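Local coordinates for segregation and condensation protein A (Bacillus subtilis, PDB 5H66) that acts as the kleisin subunit of the bacterial SMC-ScpAB condensin complex and probably helps to segregate and condense the chromosome, at residues V44-L47 with A48-L52. Numbering follows the deposited sequence.
Sequences VTFL and AVLEL
The carbonyl oxygen of V44 accepts a hydrogen bond from the backbone N-H of A48, with O to N at 2.8 Å. Three more bonds of the same alpha-helical kind follow, from the N-H of V49, L50 and E51 to the carbonyls of T45, F46 and L47. The bond from V49 N to T45 O is 2.9 Å long. The A48 methyl sits against two carbonyls, with CB 3.3 Å from both V44 O and T45 O. V49 CG2 also lies 3.3 Å from T45 O. F46 and L50 form the main side-chain contact. With chi1 at -169°, F46 CG is trans to the backbone nitrogen, and the ring turns one face toward L50 CG. L50 CD1 reaches the ring at CE2, 3.7 Å away. L47 adds a looser apolar touch, CD2 to L50 CD1 at 4.2 Å. All of this lies within helix 39-54 of the kleisin C-terminal domain, whose winged-helix fold pairs helices with a small antiparallel sheet. F46, L47 and L50 pack on apolar side chains of two chains of another protein, so this side of the helix forms part of an interface between proteins. E51 packs on one of these chains as well. A48, V49 and T45 face their own chain. A48 touches R13 of helix 11-23, and V49 meets F30 and I60. T45 OG1 is hydrogen-bonded to the carbonyl oxygen of H41, one turn earlier.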
loop_
_atom_site.group_PDB
_atom_site.type_symbol
_atom_site.label_atom_id
_atom_site.label_comp_id
_atom_site.label_asym_id
_atom_site.label_seq_id
_atom_site.Cartn_x
_atom_site.Cartn_y
_atom_site.Cartn_z
ATOM N N VAL C 44 -14.132 -20.942 -1.165
ATOM C CA VAL C 44 -13.252 -22.082 -1.407
ATOM C C VAL C 44 -13.423 -22.608 -2.826
ATOM O O VAL C 44 -12.447 -22.992 -3.482
ATOM C CB VAL C 44 -13.502 -23.183 -0.362
ATOM C CG1 VAL C 44 -12.605 -24.383 -0.633
ATOM C CG2 VAL C 44 -13.271 -22.637 1.035
ATOM N N THR C 45 -14.661 -22.643 -3.321
ATOM C CA THR C 45 -14.892 -23.001 -4.717
ATOM C C THR C 45 -14.164 -22.046 -5.652
ATOM O O THR C 45 -13.474 -22.474 -6.585
ATOM C CB THR C 45 -16.391 -22.997 -5.012
ATOM O OG1 THR C 45 -17.058 -23.882 -4.103
ATOM C CG2 THR C 45 -16.661 -23.433 -6.447
ATOM N N PHE C 46 -14.304 -20.742 -5.407
ATOM C CA PHE C 46 -13.622 -19.744 -6.225
ATOM C C PHE C 46 -12.117 -19.977 -6.232
ATOM O O PHE C 46 -11.481 -19.965 -7.292
ATOM C CB PHE C 46 -13.958 -18.344 -5.709
ATOM C CG PHE C 46 -13.531 -17.233 -6.628
ATOM C CD1 PHE C 46 -14.260 -16.937 -7.771
ATOM C CD2 PHE C 46 -12.415 -16.466 -6.334
ATOM C CE1 PHE C 46 -13.875 -15.901 -8.616
ATOM C CE2 PHE C 46 -12.024 -15.433 -7.169
ATOM C CZ PHE C 46 -12.756 -15.149 -8.315
ATOM N N LEU C 47 -11.529 -20.204 -5.054
ATOM C CA LEU C 47 -10.099 -20.491 -4.989
ATOM C C LEU C 47 -9.756 -21.801 -5.688
ATOM O O LEU C 47 -8.677 -21.924 -6.287
ATOM C CB LEU C 47 -9.640 -20.534 -3.530
ATOM C CG LEU C 47 -9.771 -19.216 -2.758
ATOM C CD1 LEU C 47 -9.449 -19.404 -1.283
ATOM C CD2 LEU C 47 -8.872 -18.146 -3.383
ATOM N N ALA C 48 -10.651 -22.790 -5.612
ATOM C CA ALA C 48 -10.421 -24.055 -6.304
ATOM C C ALA C 48 -10.357 -23.846 -7.810
ATOM O O ALA C 48 -9.458 -24.365 -8.482
ATOM C CB ALA C 48 -11.520 -25.056 -5.943
ATOM N N VAL C 49 -11.301 -23.074 -8.355
ATOM C CA VAL C 49 -11.332 -22.835 -9.797
ATOM C C VAL C 49 -10.064 -22.120 -10.251
ATOM O O VAL C 49 -9.478 -22.467 -11.283
ATOM C CB VAL C 49 -12.599 -22.050 -10.182
ATOM C CG1 VAL C 49 -12.586 -21.725 -11.662
ATOM C CG2 VAL C 49 -13.841 -22.846 -9.828
ATOM N N LEU C 50 -9.619 -21.113 -9.490
ATOM C CA LEU C 50 -8.376 -20.428 -9.838
ATOM C C LEU C 50 -7.200 -21.394 -9.850
ATOM O O LEU C 50 -6.323 -21.306 -10.716
ATOM C CB LEU C 50 -8.107 -19.282 -8.861
ATOM C CG LEU C 50 -9.172 -18.197 -8.719
ATOM C CD1 LEU C 50 -8.864 -17.323 -7.506
ATOM C CD2 LEU C 50 -9.253 -17.354 -9.973
ATOM N N GLU C 51 -7.163 -22.327 -8.895
ATOM C CA GLU C 51 -6.064 -23.287 -8.863
ATOM C C GLU C 51 -6.156 -24.267 -10.027
ATOM O O GLU C 51 -5.132 -24.649 -10.606
ATOM C CB GLU C 51 -6.054 -24.032 -7.529
ATOM C CG GLU C 51 -4.728 -24.713 -7.213
ATOM C CD GLU C 51 -3.639 -23.722 -6.865
ATOM O OE1 GLU C 51 -3.952 -22.709 -6.201
ATOM O OE2 GLU C 51 -2.473 -23.955 -7.249
ATOM N N LEU C 52 -7.374 -24.687 -10.382
ATOM C CA LEU C 52 -7.541 -25.573 -11.531
ATOM C C LEU C 52 -7.131 -24.876 -12.821
ATOM O O LEU C 52 -6.524 -25.494 -13.704
ATOM C CB LEU C 52 -8.987 -26.062 -11.612
ATOM C CG LEU C 52 -9.374 -27.096 -10.549
ATOM C CD1 LEU C 52 -10.878 -27.184 -10.412
ATOM C CD2 LEU C 52 -8.781 -28.455 -10.883
#